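Local coordinates for probable leucine/isoleucine/valine-binding protein (Rhodopirellula baltica, PDB 4KV7) that probably binds leucine, isoleucine, valine or a related small ligand, as a solute receptor of the leucine-binding protein family, at residues A136-E141 with V248-A253; K155-G160 with H213-K218; Q202-L207 with C229-R234; K218-V223 with P243-V248; I267-V272 with W361-G366. The protein carries 1 engineered substitution. One frame throughout, in Å; residues are numbered along the deposited sequence. Where two conformers were deposited one is given.

Contact 1: A136-E141 with V248-A253; sequences ASYAEE and VSFVGA. With FMT (formic acid), chain B.
Glu-141, in the first turn of helix 138-151, reaches across to the loop 248-253 and grips Ser-249 with both carboxylate oxygens. From CB, which points toward the loop, the chain runs extended through CG (chi2 -174°) and delivers CD beside the serine. OE1 takes the backbone N-H of Ser-249 at 2.8 Å through its syn lone pair, and it also passes 3.6 Å from CB of Val-248. OE2 receives the hydroxyl proton in a short bond from Ser-249 OG (2.6 Å), which arrives on the syn side 19° out of the carboxylate plane. This two-pronged grip fixes the rotation of the carboxylate. Thr-270 OG1 is a further partner of OE1, so the buried carboxylate has several polar partners, which would probably stabilise a negative charge.

One turn back, the ring of Tyr-138 reaches the same loop with its outer end. Ser-249 OG is at its edge, 4.0 Å from CE1, while CB of Phe-250 sits 4.1 Å from CZ. The phenol OH comes within 3.3 Å of Phe-250 CD2 and donates to O1 of the bound formic acid at 2.6 Å. The formic acid carbon hangs 3.1 Å above the centre of the Phe-250 ring. Ser-137 and Glu-140 form a capping box that starts the helix. Tyr-68 and Thr-95 also hold the formic acid, probably a crystallisation component, and Tyr-68, Phe-116 and Tyr-168 meet the Phe-250 ring. Phe-250 and Tyr-138 line a pocket consistent with the ligand cleft between the two lobes of a periplasmic binding protein.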
# COMPACT_ATOMS: atom_id res chain seq x y z
N ALA A 136 0.49 1.39 7.94
CA ALA A 136 -0.68 2.05 8.51
C ALA A 136 -1.91 1.74 7.66
O ALA A 136 -1.80 1.35 6.49
CB ALA A 136 -0.43 3.55 8.57
N SER A 137 -3.07 1.95 8.25
CA SER A 137 -4.35 1.60 7.65
C SER A 137 -5.01 2.75 6.90
O SER A 137 -4.63 3.92 7.06
CB SER A 137 -5.30 1.13 8.74
OG SER A 137 -5.70 2.26 9.50
N TYR A 138 -6.03 2.43 6.11
CA TYR A 138 -6.83 3.48 5.46
C TYR A 138 -7.56 4.33 6.50
O TYR A 138 -7.73 5.54 6.30
CB TYR A 138 -7.82 2.93 4.43
CG TYR A 138 -7.17 2.21 3.26
CD1 TYR A 138 -6.03 2.72 2.64
CD2 TYR A 138 -7.71 1.03 2.78
CE1 TYR A 138 -5.44 2.06 1.57
CE2 TYR A 138 -7.13 0.37 1.71
CZ TYR A 138 -5.99 0.89 1.12
OH TYR A 138 -5.35 0.25 0.09
N ALA A 139 -8.00 3.71 7.60
CA ALA A 139 -8.61 4.48 8.68
C ALA A 139 -7.63 5.54 9.19
O ALA A 139 -8.02 6.69 9.44
CB ALA A 139 -9.04 3.56 9.81
N GLU A 140 -6.38 5.15 9.37
CA GLU A 140 -5.36 6.09 9.83
C GLU A 140 -5.05 7.18 8.80
O GLU A 140 -4.87 8.34 9.16
CB GLU A 140 -4.11 5.33 10.29
CG GLU A 140 -4.39 4.54 11.57
CD GLU A 140 -3.38 3.45 11.90
OE1 GLU A 140 -2.75 2.88 10.99
OE2 GLU A 140 -3.24 3.15 13.10
N GLU A 141 -4.98 6.82 7.52
CA GLU A 141 -4.72 7.83 6.50
C GLU A 141 -5.85 8.84 6.42
O GLU A 141 -5.61 10.06 6.37
CB GLU A 141 -4.52 7.19 5.12
CG GLU A 141 -3.28 6.33 4.99
CD GLU A 141 -3.08 5.86 3.57
OE1 GLU A 141 -2.98 6.70 2.66
OE2 GLU A 141 -3.04 4.63 3.34
N VAL A 248 -5.14 8.62 -1.28
CA VAL A 248 -4.57 7.68 -0.31
C VAL A 248 -3.37 6.98 -0.92
O VAL A 248 -3.12 7.04 -2.15
CB VAL A 248 -5.60 6.65 0.22
CG1 VAL A 248 -6.76 7.36 0.93
CG2 VAL A 248 -6.10 5.74 -0.88
N SER A 249 -2.63 6.28 -0.08
CA SER A 249 -1.39 5.61 -0.47
C SER A 249 -1.53 4.72 -1.70
O SER A 249 -0.67 4.72 -2.59
CB SER A 249 -0.90 4.78 0.72
OG SER A 249 -1.91 3.86 1.09
N PHE A 250 -2.60 3.94 -1.73
CA PHE A 250 -2.81 2.90 -2.72
C PHE A 250 -2.99 3.47 -4.12
O PHE A 250 -2.78 2.75 -5.09
CB PHE A 250 -4.05 2.08 -2.32
CG PHE A 250 -4.26 0.82 -3.13
CD1 PHE A 250 -4.99 0.84 -4.32
CD2 PHE A 250 -3.74 -0.39 -2.69
CE1 PHE A 250 -5.18 -0.31 -5.05
CE2 PHE A 250 -3.92 -1.54 -3.42
CZ PHE A 250 -4.64 -1.51 -4.61
N VAL A 251 -3.39 4.73 -4.25
CA VAL A 251 -3.57 5.33 -5.57
C VAL A 251 -2.31 5.18 -6.42
O VAL A 251 -2.40 4.89 -7.61
CB VAL A 251 -3.96 6.83 -5.46
CG1 VAL A 251 -3.98 7.50 -6.82
CG2 VAL A 251 -5.30 6.96 -4.77
N GLY A 252 -1.15 5.36 -5.80
CA GLY A 252 0.12 5.35 -6.50
C GLY A 252 0.49 6.75 -6.93
O GLY A 252 0.23 7.14 -8.08
N ALA A 253 1.06 7.52 -6.01
CA ALA A 253 1.29 8.95 -6.24
C ALA A 253 2.29 9.19 -7.36
O ALA A 253 2.19 10.17 -8.08
CB ALA A 253 1.75 9.63 -4.96
C FMT B . -6.96 -1.57 -2.36
O1 FMT B . -6.71 -1.64 -1.15
O2 FMT B . -7.52 -2.45 -3.03

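Contact 2: K155-G160 with H213-K218; sequences KPEEIG and HQPLPK
Glu-158 and Lys-218 meet twice, by backbone and by side chain. In the backbone bond Lys-218 N donates to Glu-158 O at 2.8 Å, lying in the carbonyl plane though bent at the hydrogen (145°). The same oxygen receives a CA-H of Pro-217.

The ionic part is a salt bridge of 3.2 Å between Glu-158 OE2 and Lys-218 NZ. The two side chains lie alongside each other, pointing the same way, and the lysine bends at its last torsion (chi4 54°), bringing NZ to OE2 from above the carboxylate plane. A water donates to OE2 and accepts from NZ, bridging the two. The other oxygen, OE1, takes the N-H of Lys-155 at 2.9 Å and rests 3.5 Å from Lys-218 CD.

Van der Waals packing centres on Pro-215, which follows a cis peptide bond. Glu-157 crosses it at about a right angle, with OE2 3.6 Å and CG 3.8 Å from Pro-215 CG, and the CG of Glu-158 touches the same proline carbon. Pro-217 CB lies 4.1 Å from Gly-160 N.

Waters complete the join: Glu-157 O accepts from two, one of which also donates to Pro-215 O, while the other contacts His-213 NE2. The 3-10 turn and the proline-rich loop thus pair just where strands 159-164 and 219-223 begin, at one end of the central sheet of an alpha/beta lobe.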
# COMPACT_ATOMS: atom_id res chain seq x y z
N LYS A 155 -15.24 22.63 6.21
CA LYS A 155 -16.31 22.09 7.03
C LYS A 155 -16.46 20.60 6.77
O LYS A 155 -16.23 20.15 5.66
CB LYS A 155 -17.62 22.80 6.72
CG LYS A 155 -17.59 24.27 7.05
CD LYS A 155 -18.94 24.93 6.82
CE LYS A 155 -19.02 26.28 7.54
NZ LYS A 155 -17.88 27.17 7.18
N PRO A 156 -16.84 19.84 7.81
CA PRO A 156 -17.06 18.40 7.61
C PRO A 156 -17.95 18.09 6.41
O PRO A 156 -17.66 17.16 5.66
CB PRO A 156 -17.72 17.97 8.92
CG PRO A 156 -17.13 18.89 9.94
CD PRO A 156 -16.96 20.22 9.24
N GLU A 157 -19.00 18.89 6.21
CA GLU A 157 -19.94 18.68 5.12
C GLU A 157 -19.36 18.99 3.74
O GLU A 157 -19.98 18.68 2.72
CB GLU A 157 -21.20 19.53 5.31
CG GLU A 157 -20.99 21.03 5.05
CD GLU A 157 -22.26 21.85 5.18
OE1 GLU A 157 -23.25 21.33 5.74
OE2 GLU A 157 -22.27 23.02 4.73
N GLU A 158 -18.19 19.62 3.71
CA GLU A 158 -17.53 20.02 2.46
C GLU A 158 -16.47 19.01 2.02
O GLU A 158 -15.75 19.25 1.04
CB GLU A 158 -16.90 21.40 2.61
CG GLU A 158 -17.91 22.52 2.75
CD GLU A 158 -17.30 23.84 3.19
OE1 GLU A 158 -16.18 23.85 3.75
OE2 GLU A 158 -17.95 24.88 2.97
N ILE A 159 -16.37 17.89 2.72
CA ILE A 159 -15.41 16.85 2.38
C ILE A 159 -16.13 15.73 1.64
O ILE A 159 -17.01 15.06 2.19
CB ILE A 159 -14.73 16.27 3.64
CG1 ILE A 159 -13.99 17.38 4.40
CG2 ILE A 159 -13.76 15.15 3.26
CD1 ILE A 159 -13.50 16.95 5.76
N GLY A 160 -15.73 15.52 0.38
CA GLY A 160 -16.33 14.50 -0.46
C GLY A 160 -15.38 13.35 -0.74
O GLY A 160 -14.18 13.42 -0.43
N HIS A 213 -23.62 17.85 -5.60
CA HIS A 213 -23.78 17.83 -4.15
C HIS A 213 -24.01 19.21 -3.56
O HIS A 213 -23.47 20.20 -4.06
CB HIS A 213 -22.57 17.19 -3.48
CG HIS A 213 -22.87 16.63 -2.12
ND1 HIS A 213 -23.34 15.36 -1.93
CD2 HIS A 213 -22.77 17.19 -0.88
CE1 HIS A 213 -23.51 15.14 -0.64
NE2 HIS A 213 -23.18 16.24 0.02
N GLN A 214 -24.81 19.27 -2.49
CA GLN A 214 -25.06 20.49 -1.73
C GLN A 214 -24.55 20.33 -0.30
O GLN A 214 -25.13 19.57 0.48
CB GLN A 214 -26.57 20.75 -1.65
CG GLN A 214 -27.32 20.56 -2.95
CD GLN A 214 -27.40 21.82 -3.76
OE1 GLN A 214 -26.42 22.54 -3.92
NE2 GLN A 214 -28.59 22.12 -4.29
N PRO A 215 -23.46 21.05 0.06
CA PRO A 215 -22.72 22.00 -0.76
C PRO A 215 -21.71 21.30 -1.67
O PRO A 215 -21.43 20.12 -1.48
CB PRO A 215 -21.96 22.83 0.28
CG PRO A 215 -21.66 21.84 1.35
CD PRO A 215 -22.87 20.91 1.41
N LEU A 216 -21.18 22.03 -2.64
CA LEU A 216 -20.13 21.49 -3.50
C LEU A 216 -18.90 21.16 -2.66
O LEU A 216 -18.50 21.97 -1.83
CB LEU A 216 -19.78 22.53 -4.57
CG LEU A 216 -18.74 22.15 -5.62
CD1 LEU A 216 -19.31 21.14 -6.62
CD2 LEU A 216 -18.23 23.39 -6.34
N PRO A 217 -18.31 19.98 -2.86
CA PRO A 217 -17.14 19.65 -2.03
C PRO A 217 -15.96 20.59 -2.27
O PRO A 217 -15.70 20.98 -3.42
CB PRO A 217 -16.78 18.23 -2.48
CG PRO A 217 -18.03 17.68 -3.06
CD PRO A 217 -18.71 18.85 -3.72
N LYS A 218 -15.28 20.96 -1.19
CA LYS A 218 -14.05 21.73 -1.29
C LYS A 218 -12.83 20.83 -1.26
O LYS A 218 -11.73 21.26 -1.63
CB LYS A 218 -13.95 22.78 -0.19
CG LYS A 218 -14.94 23.91 -0.36
CD LYS A 218 -14.79 24.97 0.72
CE LYS A 218 -15.58 26.23 0.37
NZ LYS A 218 -17.01 25.95 0.09
O HOH W 1 -19.40 18.74 -0.05
O HOH W 2 -22.28 17.10 2.67
O HOH W 3 -19.59 25.53 1.00

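Contact 3: Q202-L207 with C229-R234; sequences QVEDGL and CSKLIR
Val-203 and Leu-207 face Lys-231 and Leu-232 where the N-terminal end of helix 204-211, with Val-203 just before it, packs on helix 226-238 in the layered alpha/beta fold of periplasmic binding proteins. The first helix leads into strand 219-223 and the second leaves it.

Leu-207 and Leu-232 meet at an oblique angle. The CD2 branch of Leu-232 presses against Leu-207 CB at 3.6 Å and lies 4.0 Å from Leu-207 CD1, so one methyl touches both atoms of the facing leucine. Met-235, one turn further along helix 226-238, touches Val-203, Glu-204 and Leu-207 and extends this apolar seam.

Val-203 turns its CG2 branch to the second helix. That methyl sits 3.7 Å from Lys-231 CG and 3.9 Å from Leu-232 N, against the helix backbone. The lysine lies slantwise across it: with CG opposite the backbone N (chi1 -178°) and all later torsions extended, its methylenes run over the valine methyl and carry the ammonium to the carboxylate of Glu-204.

The CB of Glu-204 points away from the second helix, but its chain folds back at chi2 (71°) to return the carboxylate. Ser-201 O is a second acceptor for the ammonium. Val-203 N makes a weak bond to the same carboxylate oxygen that takes the lysine, and in the salt bridge Lys-231 NZ meets Glu-204 OE2 at 2.9 Å, nearly along the C-O axis.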
# COMPACT_ATOMS: atom_id res chain seq x y z
N GLN A 202 -14.27 4.39 -15.97
CA GLN A 202 -15.62 4.94 -16.05
C GLN A 202 -15.93 5.81 -14.85
O GLN A 202 -16.54 5.36 -13.88
CB GLN A 202 -16.63 3.81 -16.21
CG GLN A 202 -16.43 3.04 -17.51
CD GLN A 202 -17.31 1.81 -17.61
OE1 GLN A 202 -18.43 1.80 -17.10
NE2 GLN A 202 -16.79 0.76 -18.23
N VAL A 203 -15.49 7.06 -14.92
CA VAL A 203 -15.54 7.95 -13.76
C VAL A 203 -16.58 9.06 -13.89
O VAL A 203 -16.76 9.85 -12.96
CB VAL A 203 -14.16 8.57 -13.49
CG1 VAL A 203 -13.11 7.48 -13.32
CG2 VAL A 203 -13.78 9.54 -14.60
N GLU A 204 -17.25 9.11 -15.03
CA GLU A 204 -18.17 10.18 -15.34
C GLU A 204 -19.33 10.29 -14.35
O GLU A 204 -19.68 11.39 -13.89
CB GLU A 204 -18.71 10.00 -16.76
CG GLU A 204 -17.63 9.73 -17.83
CD GLU A 204 -16.98 8.33 -17.72
OE1 GLU A 204 -17.70 7.32 -17.56
OE2 GLU A 204 -15.73 8.27 -17.77
N ASP A 205 -19.95 9.15 -14.03
CA ASP A 205 -21.07 9.14 -13.09
C ASP A 205 -20.64 9.61 -11.71
O ASP A 205 -21.37 10.37 -11.06
CB ASP A 205 -21.69 7.73 -12.99
CG ASP A 205 -22.51 7.36 -14.21
OD1 ASP A 205 -22.80 8.24 -15.04
OD2 ASP A 205 -22.87 6.17 -14.32
N GLY A 206 -19.47 9.17 -11.27
CA GLY A 206 -18.96 9.57 -9.97
C GLY A 206 -18.68 11.06 -9.90
O GLY A 206 -18.96 11.71 -8.88
N LEU A 207 -18.12 11.62 -10.97
CA LEU A 207 -17.89 13.06 -11.01
C LEU A 207 -19.20 13.83 -10.94
O LEU A 207 -19.31 14.82 -10.20
CB LEU A 207 -17.11 13.45 -12.27
CG LEU A 207 -16.91 14.96 -12.45
CD1 LEU A 207 -16.15 15.56 -11.29
CD2 LEU A 207 -16.19 15.23 -13.77
N CYS A 229 -8.28 7.75 -11.10
CA CYS A 229 -8.10 9.01 -10.39
C CYS A 229 -7.56 10.11 -11.30
O CYS A 229 -7.99 11.26 -11.23
CB CYS A 229 -7.22 8.82 -9.16
SG CYS A 229 -8.06 7.90 -7.85
N SER A 230 -6.64 9.75 -12.20
CA SER A 230 -6.12 10.72 -13.15
C SER A 230 -7.21 11.22 -14.07
O SER A 230 -7.31 12.42 -14.35
CB SER A 230 -5.01 10.10 -14.01
OG SER A 230 -3.87 9.81 -13.23
N LYS A 231 -8.04 10.31 -14.57
CA LYS A 231 -9.13 10.69 -15.44
C LYS A 231 -10.15 11.58 -14.72
O LYS A 231 -10.64 12.54 -15.28
CB LYS A 231 -9.82 9.46 -16.01
CG LYS A 231 -10.94 9.82 -16.97
CD LYS A 231 -11.41 8.64 -17.78
CE LYS A 231 -12.62 9.01 -18.60
NZ LYS A 231 -13.21 7.80 -19.22
N LEU A 232 -10.46 11.23 -13.48
CA LEU A 232 -11.38 12.03 -12.68
C LEU A 232 -10.86 13.47 -12.54
O LEU A 232 -11.60 14.43 -12.72
CB LEU A 232 -11.57 11.36 -11.32
CG LEU A 232 -12.59 11.94 -10.32
CD1 LEU A 232 -12.05 13.17 -9.61
CD2 LEU A 232 -13.93 12.23 -10.97
N ILE A 233 -9.58 13.61 -12.19
CA ILE A 233 -9.00 14.93 -12.02
C ILE A 233 -9.00 15.74 -13.31
O ILE A 233 -9.35 16.93 -13.30
CB ILE A 233 -7.60 14.85 -11.42
CG1 ILE A 233 -7.71 14.40 -9.96
CG2 ILE A 233 -6.88 16.20 -11.51
CD1 ILE A 233 -6.42 13.92 -9.36
N ARG A 234 -8.65 15.11 -14.42
CA ARG A 234 -8.69 15.78 -15.72
C ARG A 234 -10.10 16.26 -16.03
O ARG A 234 -10.30 17.39 -16.48
CB ARG A 234 -8.21 14.85 -16.84
CG ARG A 234 -6.71 14.68 -16.90
CD ARG A 234 -6.27 14.02 -18.20
NE ARG A 234 -4.83 13.75 -18.21
CZ ARG A 234 -3.91 14.64 -18.58
NH1 ARG A 234 -4.26 15.85 -18.98
NH2 ARG A 234 -2.62 14.30 -18.54

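Contact 4: K218-V223 with P243-V248; sequences KAVIMV and PQFLAV
Strands 219-223 and 244-247 are the two parallel strands of a beta-alpha-beta crossover whose connecting helix is 226-238, and they zip together in register from Ala-219 opposite Gln-244 to Met-222 opposite Ala-247. Five backbone bonds join them; Met-222 N to Leu-246 O is nearly straight (2.7 Å, 173°), and so is Val-248 N to Met-222 O, which prolongs the ladder at 3.2 Å.

On the face turned to helix 226-238, Val-220 CB lies 3.9 Å from Phe-245 CD1. The same ring carbon is 3.9 Å from the selenium of Met-222, a selenomethionine, in an oblique Met-aromatic contact. Its chain bends at chi3 (-55°), laying CE on Ala-247 CB at 3.7 Å. Pro-243 CG touches Val-220 CG2 at 3.7 Å and lies over one face of the phenylalanine ring, toward its rim.

On the other face, next to helix 138-151, Leu-246 CD1 settles on Ala-219 CB (4.0 Å) and approaches Ile-221 CG1. The Gln-244 amide NE2 is shared by Phe-245 O and Gly-266 O.

Backbone polar groups are paired within this sheet, while the side chains on both faces are mostly apolar, consistent with a central sheet between helices.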
# COMPACT_ATOMS: atom_id res chain seq x y z
N LYS A 218 -15.28 20.96 -1.19
CA LYS A 218 -14.05 21.73 -1.29
C LYS A 218 -12.83 20.83 -1.26
O LYS A 218 -11.73 21.26 -1.63
CB LYS A 218 -13.95 22.78 -0.19
CG LYS A 218 -14.94 23.91 -0.36
CD LYS A 218 -14.79 24.97 0.72
CE LYS A 218 -15.58 26.23 0.37
NZ LYS A 218 -17.01 25.95 0.09
N ALA A 219 -13.02 19.59 -0.83
CA ALA A 219 -11.96 18.62 -0.79
C ALA A 219 -12.54 17.30 -1.26
O ALA A 219 -13.68 16.97 -0.90
CB ALA A 219 -11.42 18.47 0.64
N VAL A 220 -11.77 16.56 -2.04
CA VAL A 220 -12.19 15.24 -2.50
C VAL A 220 -11.09 14.24 -2.16
O VAL A 220 -9.96 14.34 -2.65
CB VAL A 220 -12.47 15.21 -4.01
CG1 VAL A 220 -12.79 13.80 -4.47
CG2 VAL A 220 -13.62 16.14 -4.36
N ILE A 221 -11.44 13.30 -1.29
CA ILE A 221 -10.56 12.21 -0.90
C ILE A 221 -10.76 11.06 -1.88
O ILE A 221 -11.87 10.55 -2.06
CB ILE A 221 -10.84 11.78 0.57
CG1 ILE A 221 -10.40 12.90 1.51
CG2 ILE A 221 -10.11 10.49 0.91
CD1 ILE A 221 -10.85 12.74 2.97
N MSE A 222 -9.66 10.68 -2.53
CA MSE A 222 -9.68 9.67 -3.58
C MSE A 222 -9.19 8.33 -3.07
O MSE A 222 -8.03 8.18 -2.66
CB MSE A 222 -8.82 10.12 -4.76
CG MSE A 222 -9.25 11.47 -5.33
SE MSE A 222 -8.33 12.02 -6.95
CE MSE A 222 -6.51 11.89 -6.29
N VAL A 223 -10.10 7.37 -3.07
CA VAL A 223 -9.81 6.01 -2.64
C VAL A 223 -9.93 5.14 -3.89
O VAL A 223 -10.93 4.47 -4.12
CB VAL A 223 -10.77 5.55 -1.51
CG1 VAL A 223 -10.33 4.21 -0.97
CG2 VAL A 223 -10.86 6.59 -0.39
N PRO A 243 -11.48 21.28 -6.58
CA PRO A 243 -11.34 21.15 -5.13
C PRO A 243 -9.92 20.75 -4.78
O PRO A 243 -9.12 20.47 -5.67
CB PRO A 243 -12.26 19.97 -4.82
CG PRO A 243 -12.09 19.09 -6.04
CD PRO A 243 -12.05 20.07 -7.19
N GLN A 244 -9.60 20.71 -3.49
CA GLN A 244 -8.37 20.07 -3.07
C GLN A 244 -8.54 18.56 -3.20
O GLN A 244 -9.42 17.98 -2.56
CB GLN A 244 -8.06 20.41 -1.61
CG GLN A 244 -6.86 19.68 -1.05
CD GLN A 244 -5.56 20.11 -1.70
OE1 GLN A 244 -5.15 21.26 -1.58
NE2 GLN A 244 -4.89 19.17 -2.37
N PHE A 245 -7.71 17.93 -4.03
CA PHE A 245 -7.73 16.48 -4.17
C PHE A 245 -6.72 15.87 -3.21
O PHE A 245 -5.61 16.39 -3.06
CB PHE A 245 -7.40 16.06 -5.60
CG PHE A 245 -8.49 16.38 -6.59
CD1 PHE A 245 -9.65 15.62 -6.60
CD2 PHE A 245 -8.36 17.42 -7.48
CE1 PHE A 245 -10.66 15.89 -7.50
CE2 PHE A 245 -9.37 17.70 -8.39
CZ PHE A 245 -10.52 16.92 -8.39
N LEU A 246 -7.11 14.78 -2.56
CA LEU A 246 -6.21 14.06 -1.66
C LEU A 246 -6.26 12.58 -2.00
O LEU A 246 -7.33 11.98 -1.99
CB LEU A 246 -6.62 14.22 -0.19
CG LEU A 246 -6.70 15.66 0.33
CD1 LEU A 246 -8.12 16.23 0.22
CD2 LEU A 246 -6.20 15.74 1.76
N ALA A 247 -5.10 11.99 -2.28
CA ALA A 247 -5.01 10.60 -2.69
C ALA A 247 -4.49 9.75 -1.53
O ALA A 247 -3.49 10.10 -0.90
CB ALA A 247 -4.07 10.47 -3.87
N VAL A 248 -5.14 8.62 -1.28
CA VAL A 248 -4.57 7.68 -0.31
C VAL A 248 -3.37 6.98 -0.92
O VAL A 248 -3.12 7.04 -2.15
CB VAL A 248 -5.60 6.65 0.22
CG1 VAL A 248 -6.76 7.36 0.93
CG2 VAL A 248 -6.10 5.74 -0.88

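Contact 5: I267-V272 with W361-G366; sequences IVATQV and WPVLIG
Ala-269 and Val-363 sit opposite each other at the middle of two neighbouring strands, with Ala-269 CB 4.2 Å from Val-363 CG2. On the same face the CG1 branch of that valine lies 4.0 Å from Gln-271 CG, the two side chains crossing at about a right angle, and Phe-301 of helix 301-319 touches both. On the other face Val-268 CG2 meets Leu-364 CD1 at 4.0 Å. Towards one end Ile-267 and Ile-365 run alongside, CG2 of the first 4.1 Å from CD1 of the second.

Strand 361-365 is antiparallel to 268-271, adding an antiparallel strand beside the five parallel strands of the mixed sheet in an alpha/beta lobe of the periplasmic binding protein fold. Hydrogen-bonded pairs Ala-269/Val-363 and Gln-271/Trp-361 each carry two backbone bonds, and Ile-365 N gives Ile-267 O a nearly straight one (2.9 Å, 173°).

At the far end Gln-271 N approaches Trp-361 O from 50° above the carbonyl plane, while Trp-361 N returns to Gln-271 O at 2.8 Å. The indole, swung by chi1 -79°, brings its six-membered ring to Val-272, where CZ3 touches Val-272 O at 3.4 Å; that oxygen is hydrogen-bonded to Tyr-134 OH.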
# COMPACT_ATOMS: atom_id res chain seq x y z
N ILE A 267 -1.81 18.41 -5.59
CA ILE A 267 -2.45 17.24 -5.00
C ILE A 267 -1.68 16.80 -3.76
O ILE A 267 -0.45 16.80 -3.75
CB ILE A 267 -2.51 16.07 -6.00
CG1 ILE A 267 -3.44 16.44 -7.17
CG2 ILE A 267 -3.01 14.80 -5.34
CD1 ILE A 267 -3.46 15.39 -8.25
N VAL A 268 -2.41 16.43 -2.70
CA VAL A 268 -1.80 15.89 -1.49
C VAL A 268 -2.05 14.39 -1.49
O VAL A 268 -3.14 13.94 -1.83
CB VAL A 268 -2.40 16.54 -0.23
CG1 VAL A 268 -1.95 15.82 1.03
CG2 VAL A 268 -2.02 18.02 -0.17
N ALA A 269 -1.03 13.61 -1.14
CA ALA A 269 -1.17 12.16 -1.13
C ALA A 269 -0.53 11.61 0.14
O ALA A 269 0.64 11.87 0.42
CB ALA A 269 -0.52 11.53 -2.38
N THR A 270 -1.30 10.84 0.91
CA THR A 270 -0.77 10.26 2.13
C THR A 270 -0.02 8.97 1.81
O THR A 270 -0.52 8.11 1.08
CB THR A 270 -1.86 9.99 3.17
OG1 THR A 270 -2.98 9.34 2.55
CG2 THR A 270 -2.34 11.29 3.78
N GLN A 271 1.18 8.83 2.38
CA GLN A 271 2.00 7.64 2.20
C GLN A 271 2.16 6.88 3.51
O GLN A 271 2.04 7.45 4.60
CB GLN A 271 3.37 8.02 1.65
CG GLN A 271 3.34 8.90 0.40
CD GLN A 271 2.48 8.31 -0.70
OE1 GLN A 271 2.61 7.14 -1.04
NE2 GLN A 271 1.59 9.12 -1.26
N VAL A 272 2.46 5.59 3.38
CA VAL A 272 2.70 4.73 4.52
C VAL A 272 4.19 4.45 4.71
O VAL A 272 4.58 3.61 5.52
CB VAL A 272 1.91 3.42 4.42
CG1 VAL A 272 0.41 3.71 4.43
CG2 VAL A 272 2.31 2.63 3.17
N TRP A 361 2.72 9.58 6.28
CA TRP A 361 3.59 10.64 5.79
C TRP A 361 2.93 11.34 4.63
O TRP A 361 2.94 10.81 3.51
CB TRP A 361 4.89 10.04 5.26
CG TRP A 361 5.93 9.65 6.27
CD1 TRP A 361 6.95 10.42 6.73
CD2 TRP A 361 6.10 8.36 6.88
NE1 TRP A 361 7.74 9.71 7.60
CE2 TRP A 361 7.23 8.43 7.71
CE3 TRP A 361 5.39 7.16 6.81
CZ2 TRP A 361 7.68 7.35 8.45
CZ3 TRP A 361 5.84 6.08 7.54
CH2 TRP A 361 6.97 6.18 8.36
N PRO A 362 2.32 12.51 4.85
CA PRO A 362 1.71 13.21 3.72
C PRO A 362 2.76 13.84 2.81
O PRO A 362 3.81 14.29 3.27
CB PRO A 362 0.86 14.30 4.38
CG PRO A 362 1.49 14.52 5.71
CD PRO A 362 2.14 13.23 6.13
N VAL A 363 2.48 13.84 1.51
CA VAL A 363 3.34 14.53 0.56
C VAL A 363 2.51 15.47 -0.30
O VAL A 363 1.32 15.24 -0.52
CB VAL A 363 4.17 13.56 -0.33
CG1 VAL A 363 4.98 12.59 0.52
CG2 VAL A 363 3.29 12.82 -1.33
N LEU A 364 3.16 16.54 -0.74
CA LEU A 364 2.57 17.49 -1.66
C LEU A 364 3.21 17.30 -3.02
O LEU A 364 4.44 17.39 -3.16
CB LEU A 364 2.80 18.91 -1.16
CG LEU A 364 2.30 20.03 -2.07
CD1 LEU A 364 0.78 19.98 -2.22
CD2 LEU A 364 2.75 21.40 -1.57
N ILE A 365 2.40 17.03 -4.03
CA ILE A 365 2.91 16.87 -5.38
C ILE A 365 3.07 18.24 -6.01
O ILE A 365 2.15 19.06 -5.99
CB ILE A 365 1.97 15.99 -6.23
CG1 ILE A 365 1.79 14.62 -5.58
CG2 ILE A 365 2.52 15.86 -7.65
CD1 ILE A 365 0.81 13.71 -6.31
N GLY A 366 4.25 18.50 -6.56
CA GLY A 366 4.55 19.78 -7.17
C GLY A 366 4.63 19.66 -8.68
O GLY A 366 4.03 18.76 -9.27

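How the contacts relate
From the N terminus, contact 1 opens at the start of helix 138-151 and closes at 248-253, so contacts 2, 3 and 4 fall within its loop. Contact 2 opens at 155-160; before it closes at 213-218, contact 3 has opened at 202-207, and the two cross. Contact 4 starts on Lys-218, which it shares with contact 2, and crosses contact 3, since 229-234 lies between its strands; it ends on Val-248, shared with contact 1. Contact 5 follows in series, bringing 361-366 back to 267-272. Contacts 2, 4 and 5 reach one sheet, contact 3 packs the start of helix 204-211 on helix 226-238, which lies on that sheet, and contact 1 joins its end to the formic acid site.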